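Retinol dehydratase (Spodoptera frugiperda, PDB 1FMJ) binds retinol together with adenosine 3',5'-diphosphate and dehydrates retinol, using a sulfotransferase fold whose family generally transfers sulfo groups. Local coordinates at residues V190-L204 with N209-Y222. Numbering follows the deposited sequence.
Sequences VAVSSFHHARLLYLL and NFKDFWEMFHRGLY. With A3P (adenosine-3'-5'-diphosphate), chain G; RTL (retinol), chain H.
Phe213 drives its ring as a knob into a hole formed by Ala191, Ser194, Phe195 and Ala198 of helix 187-200. Its CG stands anti to the backbone N (chi1 -174°), which sends the ring toward helix 187-200. Phe195 CA lies over one face, 3.7 Å from the ring centroid. Ala191, Ser194 and Ala198 are small enough to let the ring in close, and the CB of Ser194 meets Phe213 CZ at 3.6 Å. The Leu204 side chain crosses Phe213 at about a right angle, its CD1 3.8 Å from Phe213 CD1.

Three phenylalanines form an aromatic cluster. Phe210 turns its edge toward the face of Phe195 (planes at 74°), while Phe195 offers its own edge to the face of Phe213, both offset edge-to-face pairs. Phe210 CB also sits squarely over the Phe195 ring, 4.0 Å from its centroid. With an alanine in place of Phe213, the hole in helix 187-200 would probably stand unfilled and Phe195 would lose the ring face its edge packs against.

Methyl contacts extend the interface. Ala191 is short enough to bring three rings close: its CB lies off-centre over Phe217, at the edge of Trp214 and 3.9 Å from Phe210 CZ. Val192 crosses Phe210 at about a right angle, its CG2 nearest Phe210 CZ (3.6 Å).

Polar groups work around this apolar core. Asn209 OD1 accepts from Asp212 N at 2.9 Å in a capping box that starts helix 210-218, and Ser194 OG bonds back to Val190 O. One water bridges the segments: it accepts from Tyr222 OH at 2.6 Å, donates to Ser194 O and bonds His197 ND1.

His197, in the retinol pocket, brings NE2 nearest to retinol C14, and Ser193 OG donates to O1P of the nucleotide. Helix 187-200 thus carries Ser193 and His197 to the ligands and packs at 116° against helix 210-218 through Ala191, Ser194, Phe195 and Ala198, within the P-loop-like alpha/beta fold of sulfotransferases.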
loop_
_atom_site.group_PDB
_atom_site.type_symbol
_atom_site.label_atom_id
_atom_site.label_comp_id
_atom_site.label_asym_id
_atom_site.label_seq_id
_atom_site.Cartn_x
_atom_site.Cartn_y
_atom_site.Cartn_z
ATOM N N VAL A 190 9.042 1.435 7.263
ATOM C CA VAL A 190 7.663 1.245 6.839
ATOM C C VAL A 190 6.764 1.707 7.989
ATOM O O VAL A 190 5.734 2.354 7.777
ATOM C CB VAL A 190 7.368 -0.261 6.541
ATOM C CG1 VAL A 190 5.884 -0.479 6.361
ATOM C CG2 VAL A 190 8.110 -0.710 5.284
ATOM N N ALA A 191 7.161 1.363 9.210
ATOM C CA ALA A 191 6.395 1.734 10.396
ATOM C C ALA A 191 6.361 3.257 10.516
ATOM O O ALA A 191 5.303 3.841 10.738
ATOM C CB ALA A 191 7.019 1.118 11.642
ATOM N N VAL A 192 7.518 3.894 10.360
ATOM C CA VAL A 192 7.592 5.357 10.431
ATOM C C VAL A 192 6.745 5.976 9.316
ATOM O O VAL A 192 5.973 6.899 9.555
ATOM C CB VAL A 192 9.049 5.867 10.300
ATOM C CG1 VAL A 192 9.071 7.405 10.173
ATOM C CG2 VAL A 192 9.838 5.467 11.517
ATOM N N SER A 193 6.869 5.461 8.099
ATOM C CA SER A 193 6.091 6.022 7.001
ATOM C C SER A 193 4.598 5.754 7.183
ATOM O O SER A 193 3.762 6.581 6.811
ATOM C CB SER A 193 6.552 5.468 5.650
ATOM O OG SER A 193 5.858 6.116 4.589
ATOM N N SER A 194 4.265 4.597 7.748
ATOM C CA SER A 194 2.871 4.251 7.976
ATOM C C SER A 194 2.307 5.142 9.080
ATOM O O SER A 194 1.142 5.519 9.050
ATOM C CB SER A 194 2.745 2.774 8.357
ATOM O OG SER A 194 3.074 1.940 7.257
ATOM N N PHE A 195 3.147 5.479 10.054
ATOM C CA PHE A 195 2.728 6.343 11.147
ATOM C C PHE A 195 2.272 7.680 10.558
ATOM O O PHE A 195 1.156 8.122 10.816
ATOM C CB PHE A 195 3.894 6.561 12.122
ATOM C CG PHE A 195 3.681 7.695 13.104
ATOM C CD1 PHE A 195 2.723 7.605 14.109
ATOM C CD2 PHE A 195 4.465 8.843 13.032
ATOM C CE1 PHE A 195 2.552 8.645 15.034
ATOM C CE2 PHE A 195 4.303 9.886 13.950
ATOM C CZ PHE A 195 3.346 9.783 14.953
ATOM N N HIS A 196 3.138 8.300 9.756
ATOM C CA HIS A 196 2.849 9.586 9.131
ATOM C C HIS A 196 1.670 9.556 8.193
ATOM O O HIS A 196 0.917 10.528 8.096
ATOM C CB HIS A 196 4.068 10.091 8.370
ATOM C CG HIS A 196 5.099 10.716 9.248
ATOM N ND1 HIS A 196 4.931 11.959 9.818
ATOM C CD2 HIS A 196 6.303 10.265 9.671
ATOM C CE1 HIS A 196 5.990 12.248 10.554
ATOM N NE2 HIS A 196 6.836 11.235 10.481
ATOM N N HIS A 197 1.533 8.447 7.476
ATOM C CA HIS A 197 0.431 8.272 6.551
ATOM C C HIS A 197 -0.888 8.188 7.318
ATOM O O HIS A 197 -1.923 8.661 6.834
ATOM C CB HIS A 197 0.657 7.008 5.727
ATOM C CG HIS A 197 -0.474 6.668 4.809
ATOM N ND1 HIS A 197 -1.493 5.812 5.170
ATOM C CD2 HIS A 197 -0.744 7.062 3.543
ATOM C CE1 HIS A 197 -2.343 5.695 4.165
ATOM N NE2 HIS A 197 -1.912 6.443 3.166
ATOM N N ALA A 198 -0.852 7.593 8.511
ATOM C CA ALA A 198 -2.060 7.478 9.324
ATOM C C ALA A 198 -2.425 8.879 9.809
ATOM O O ALA A 198 -3.601 9.224 9.926
ATOM C CB ALA A 198 -1.832 6.544 10.499
ATOM N N ARG A 199 -1.410 9.686 10.087
ATOM C CA ARG A 199 -1.633 11.063 10.519
ATOM C C ARG A 199 -2.255 11.855 9.365
ATOM O O ARG A 199 -3.176 12.643 9.562
ATOM C CB ARG A 199 -0.308 11.713 10.931
ATOM C CG ARG A 199 0.181 11.362 12.337
ATOM C CD ARG A 199 0.051 12.565 13.262
ATOM N NE ARG A 199 0.671 12.340 14.568
ATOM C CZ ARG A 199 0.103 11.685 15.577
ATOM N NH1 ARG A 199 -1.118 11.183 15.452
ATOM N NH2 ARG A 199 0.772 11.517 16.707
ATOM N N LEU A 200 -1.748 11.624 8.159
ATOM C CA LEU A 200 -2.228 12.306 6.959
ATOM C C LEU A 200 -3.740 12.203 6.751
ATOM O O LEU A 200 -4.396 13.192 6.422
ATOM C CB LEU A 200 -1.520 11.742 5.723
ATOM C CG LEU A 200 -1.966 12.220 4.332
ATOM C CD1 LEU A 200 -1.438 13.628 4.065
ATOM C CD2 LEU A 200 -1.443 11.272 3.263
ATOM N N LEU A 201 -4.285 11.004 6.940
ATOM C CA LEU A 201 -5.707 10.765 6.733
ATOM C C LEU A 201 -6.550 10.791 8.001
ATOM O O LEU A 201 -7.702 10.351 7.991
ATOM C CB LEU A 201 -5.894 9.429 6.008
ATOM C CG LEU A 201 -5.026 9.312 4.750
ATOM C CD1 LEU A 201 -5.201 7.934 4.086
ATOM C CD2 LEU A 201 -5.394 10.430 3.787
ATOM N N TYR A 202 -5.973 11.306 9.085
ATOM C CA TYR A 202 -6.670 11.399 10.360
ATOM C C TYR A 202 -7.081 10.031 10.894
ATOM O O TYR A 202 -8.118 9.908 11.534
ATOM C CB TYR A 202 -7.922 12.278 10.226
ATOM C CG TYR A 202 -7.641 13.724 9.871
ATOM C CD1 TYR A 202 -7.848 14.204 8.572
ATOM C CD2 TYR A 202 -7.136 14.604 10.826
ATOM C CE1 TYR A 202 -7.552 15.530 8.238
ATOM C CE2 TYR A 202 -6.836 15.920 10.502
ATOM C CZ TYR A 202 -7.043 16.377 9.213
ATOM O OH TYR A 202 -6.715 17.675 8.904
ATOM N N LEU A 203 -6.271 9.010 10.635
ATOM C CA LEU A 203 -6.579 7.658 11.096
ATOM C C LEU A 203 -6.186 7.420 12.553
ATOM O O LEU A 203 -6.771 6.569 13.230
ATOM C CB LEU A 203 -5.865 6.620 10.221
ATOM C CG LEU A 203 -6.112 6.665 8.713
ATOM C CD1 LEU A 203 -5.358 5.528 8.045
ATOM C CD2 LEU A 203 -7.594 6.562 8.423
ATOM N N LEU A 204 -5.201 8.174 13.034
ATOM C CA LEU A 204 -4.715 8.011 14.404
ATOM C C LEU A 204 -5.242 9.026 15.397
ATOM O O LEU A 204 -5.508 10.173 15.044
ATOM C CB LEU A 204 -3.185 8.082 14.442
ATOM C CG LEU A 204 -2.368 7.052 13.669
ATOM C CD1 LEU A 204 -0.884 7.302 13.901
ATOM C CD2 LEU A 204 -2.746 5.658 14.119
ATOM N N ASN A 209 1.335 8.536 19.898
ATOM C CA ASN A 209 2.656 8.796 19.326
ATOM C C ASN A 209 3.170 7.616 18.497
ATOM O O ASN A 209 2.488 6.599 18.339
ATOM C CB ASN A 209 3.675 9.117 20.427
ATOM C CG ASN A 209 3.785 8.013 21.460
ATOM O OD1 ASN A 209 3.729 6.828 21.131
ATOM N ND2 ASN A 209 3.958 8.398 22.723
ATOM N N PHE A 210 4.386 7.746 17.985
ATOM C CA PHE A 210 4.947 6.688 17.162
ATOM C C PHE A 210 5.186 5.376 17.895
ATOM O O PHE A 210 4.985 4.308 17.329
ATOM C CB PHE A 210 6.253 7.130 16.506
ATOM C CG PHE A 210 6.856 6.070 15.639
ATOM C CD1 PHE A 210 6.186 5.628 14.500
ATOM C CD2 PHE A 210 8.048 5.457 15.995
ATOM C CE1 PHE A 210 6.694 4.584 13.734
ATOM C CE2 PHE A 210 8.560 4.415 15.235
ATOM C CZ PHE A 210 7.883 3.977 14.107
ATOM N N LYS A 211 5.626 5.442 19.148
ATOM C CA LYS A 211 5.875 4.213 19.884
ATOM C C LYS A 211 4.596 3.406 20.041
ATOM O O LYS A 211 4.639 2.180 19.982
ATOM C CB LYS A 211 6.480 4.500 21.253
ATOM C CG LYS A 211 6.849 3.234 22.003
ATOM C CD LYS A 211 7.536 3.535 23.321
ATOM C CE LYS A 211 7.960 2.255 24.020
ATOM N NZ LYS A 211 8.439 2.528 25.407
ATOM N N ASP A 212 3.461 4.079 20.244
ATOM C CA ASP A 212 2.191 3.365 20.369
ATOM C C ASP A 212 1.873 2.761 19.005
ATOM O O ASP A 212 1.290 1.684 18.902
ATOM C CB ASP A 212 1.040 4.297 20.745
ATOM C CG ASP A 212 1.213 4.935 22.097
ATOM O OD1 ASP A 212 1.746 4.268 23.005
ATOM O OD2 ASP A 212 0.793 6.103 22.248
ATOM N N PHE A 213 2.249 3.476 17.954
ATOM C CA PHE A 213 1.997 2.995 16.606
ATOM C C PHE A 213 2.879 1.771 16.362
ATOM O O PHE A 213 2.436 0.786 15.769
ATOM C CB PHE A 213 2.303 4.083 15.575
ATOM C CG PHE A 213 1.937 3.696 14.169
ATOM C CD1 PHE A 213 0.617 3.788 13.730
ATOM C CD2 PHE A 213 2.894 3.180 13.303
ATOM C CE1 PHE A 213 0.259 3.368 12.446
ATOM C CE2 PHE A 213 2.541 2.756 12.015
ATOM C CZ PHE A 213 1.222 2.851 11.591
ATOM N N TRP A 214 4.125 1.838 16.832
ATOM C CA TRP A 214 5.075 0.737 16.674
ATOM C C TRP A 214 4.647 -0.526 17.410
ATOM O O TRP A 214 4.832 -1.634 16.906
ATOM C CB TRP A 214 6.463 1.157 17.152
ATOM C CG TRP A 214 7.396 -0.008 17.377
ATOM C CD1 TRP A 214 7.822 -0.496 18.580
ATOM C CD2 TRP A 214 8.011 -0.823 16.374
ATOM N NE1 TRP A 214 8.669 -1.561 18.388
ATOM C CE2 TRP A 214 8.803 -1.782 17.043
ATOM C CE3 TRP A 214 7.971 -0.834 14.970
ATOM C CZ2 TRP A 214 9.552 -2.746 16.358
ATOM C CZ3 TRP A 214 8.713 -1.791 14.289
ATOM C CH2 TRP A 214 9.494 -2.735 14.985
ATOM N N GLU A 215 4.097 -0.366 18.607
ATOM C CA GLU A 215 3.632 -1.514 19.381
ATOM C C GLU A 215 2.584 -2.264 18.567
ATOM O O GLU A 215 2.617 -3.485 18.442
ATOM C CB GLU A 215 2.992 -1.064 20.695
ATOM C CG GLU A 215 3.944 -0.444 21.710
ATOM C CD GLU A 215 5.042 -1.399 22.147
ATOM O OE1 GLU A 215 4.790 -2.628 22.156
ATOM O OE2 GLU A 215 6.149 -0.915 22.492
ATOM N N MET A 216 1.647 -1.499 18.020
ATOM C CA MET A 216 0.552 -2.031 17.226
ATOM C C MET A 216 1.067 -2.679 15.954
ATOM O O MET A 216 0.743 -3.834 15.655
ATOM C CB MET A 216 -0.422 -0.890 16.900
ATOM C CG MET A 216 -1.539 -1.218 15.917
ATOM S SD MET A 216 -2.803 0.108 15.874
ATOM C CE MET A 216 -1.763 1.600 15.740
ATOM N N PHE A 217 1.891 -1.941 15.218
ATOM C CA PHE A 217 2.442 -2.431 13.964
ATOM C C PHE A 217 3.278 -3.707 14.044
ATOM O O PHE A 217 3.113 -4.592 13.209
ATOM C CB PHE A 217 3.282 -1.347 13.298
ATOM C CG PHE A 217 3.926 -1.789 12.022
ATOM C CD1 PHE A 217 3.206 -1.802 10.830
ATOM C CD2 PHE A 217 5.252 -2.187 12.002
ATOM C CE1 PHE A 217 3.804 -2.201 9.639
ATOM C CE2 PHE A 217 5.860 -2.590 10.808
ATOM C CZ PHE A 217 5.132 -2.596 9.630
ATOM N N HIS A 218 4.183 -3.814 15.019
ATOM C CA HIS A 218 5.004 -5.028 15.088
ATOM C C HIS A 218 4.290 -6.204 15.740
ATOM O O HIS A 218 4.763 -7.331 15.665
ATOM C CB HIS A 218 6.357 -4.776 15.781
ATOM C CG HIS A 218 6.312 -4.769 17.280
ATOM N ND1 HIS A 218 5.637 -3.809 18.005
ATOM C CD2 HIS A 218 6.951 -5.544 18.190
ATOM C CE1 HIS A 218 5.867 -3.987 19.295
ATOM N NE2 HIS A 218 6.661 -5.033 19.434
ATOM N N ARG A 219 3.145 -5.943 16.361
ATOM C CA ARG A 219 2.376 -7.005 16.994
ATOM C C ARG A 219 1.310 -7.521 16.034
ATOM O O ARG A 219 0.463 -8.336 16.408
ATOM C CB ARG A 219 1.713 -6.514 18.283
ATOM C CG ARG A 219 2.631 -6.507 19.497
ATOM C CD ARG A 219 1.809 -6.488 20.774
ATOM N NE ARG A 219 0.816 -7.566 20.783
ATOM C CZ ARG A 219 -0.097 -7.748 21.737
ATOM N NH1 ARG A 219 -0.148 -6.926 22.777
ATOM N NH2 ARG A 219 -0.976 -8.743 21.638
ATOM N N GLY A 220 1.371 -7.051 14.793
ATOM C CA GLY A 220 0.403 -7.466 13.793
ATOM C C GLY A 220 -0.988 -6.927 14.069
ATOM O O GLY A 220 -1.993 -7.580 13.760
ATOM N N LEU A 221 -1.059 -5.732 14.654
ATOM C CA LEU A 221 -2.352 -5.129 14.960
ATOM C C LEU A 221 -2.657 -3.882 14.133
ATOM O O LEU A 221 -3.558 -3.108 14.461
ATOM C CB LEU A 221 -2.458 -4.833 16.461
ATOM C CG LEU A 221 -2.614 -6.130 17.271
ATOM C CD1 LEU A 221 -2.603 -5.849 18.760
ATOM C CD2 LEU A 221 -3.910 -6.819 16.854
ATOM N N TYR A 222 -1.890 -3.663 13.074
ATOM C CA TYR A 222 -2.181 -2.535 12.204
ATOM C C TYR A 222 -2.642 -3.096 10.869
ATOM O O TYR A 222 -2.526 -4.298 10.606
ATOM C CB TYR A 222 -0.978 -1.609 11.998
ATOM C CG TYR A 222 -1.371 -0.332 11.270
ATOM C CD1 TYR A 222 -2.311 0.548 11.816
ATOM C CD2 TYR A 222 -0.861 -0.045 10.010
ATOM C CE1 TYR A 222 -2.735 1.687 11.105
ATOM C CE2 TYR A 222 -1.272 1.074 9.296
ATOM C CZ TYR A 222 -2.207 1.935 9.841
ATOM O OH TYR A 222 -2.621 3.020 9.111
HETATM P P1 A3P G . 8.647 7.935 3.361
HETATM O O1P A3P G . 7.460 8.097 4.219
HETATM O O2P A3P G . 9.088 9.227 2.796
HETATM O O3P A3P G . 9.748 7.320 4.117
HETATM P P2 A3P G . 3.967 3.849 -0.991
HETATM O O4P A3P G . 3.898 4.462 -2.327
HETATM O O5P A3P G . 3.991 2.374 -1.093
HETATM O O6P A3P G . 2.814 4.308 -0.164
HETATM O "O5'" A3P G . 5.303 4.310 -0.286
HETATM C "C5'" A3P G . 5.573 5.676 -0.017
HETATM C "C4'" A3P G . 7.032 5.875 0.405
HETATM O "O4'" A3P G . 7.830 6.020 -0.804
HETATM C "C3'" A3P G . 7.244 7.171 1.190
HETATM O "O3'" A3P G . 8.290 6.951 2.165
HETATM C "C2'" A3P G . 7.548 8.147 0.072
HETATM O "O2'" A3P G . 8.056 9.431 0.422
HETATM C "C1'" A3P G . 8.474 7.299 -0.786
HETATM N N9 A3P G . 8.614 7.817 -2.153
HETATM C C8 A3P G . 7.636 8.226 -3.045
HETATM N N7 A3P G . 8.083 8.640 -4.201
HETATM C C5 A3P G . 9.459 8.501 -4.083
HETATM C C6 A3P G . 10.557 8.768 -4.973
HETATM N N6 A3P G . 10.397 9.251 -6.209
HETATM N N1 A3P G . 11.850 8.505 -4.523
HETATM C C2 A3P G . 12.058 8.006 -3.261
HETATM N N3 A3P G . 11.100 7.715 -2.328
HETATM C C4 A3P G . 9.816 7.988 -2.808
HETATM C C1 RTL H . -10.904 8.955 4.786
HETATM C C2 RTL H . -12.086 8.728 5.782
HETATM C C3 RTL H . -13.334 8.171 5.109
HETATM C C4 RTL H . -13.699 7.836 3.665
HETATM C C5 RTL H . -12.441 8.133 2.845
HETATM C C6 RTL H . -11.195 8.615 3.275
HETATM C C7 RTL H . -10.052 8.842 2.351
HETATM C C8 RTL H . -9.200 7.863 1.928
HETATM C C9 RTL H . -8.068 8.077 1.017
HETATM C C10 RTL H . -7.298 6.978 0.685
HETATM C C11 RTL H . -6.111 6.873 -0.193
HETATM C C12 RTL H . -5.098 6.164 0.410
HETATM C C13 RTL H . -3.729 5.751 0.038
HETATM C C14 RTL H . -2.746 5.045 0.673
HETATM C C15 RTL H . -2.647 3.595 0.440
HETATM O O1 RTL H . -1.859 3.299 -0.633
HETATM C C16 RTL H . -9.834 8.057 5.438
HETATM C C17 RTL H . -10.525 10.422 5.046
HETATM C C18 RTL H . -12.724 7.848 1.362
HETATM C C19 RTL H . -7.780 9.489 0.472
HETATM C C20 RTL H . -3.478 6.294 -1.379
HETATM O O HOH W 1 -1.157 4.334 7.481
#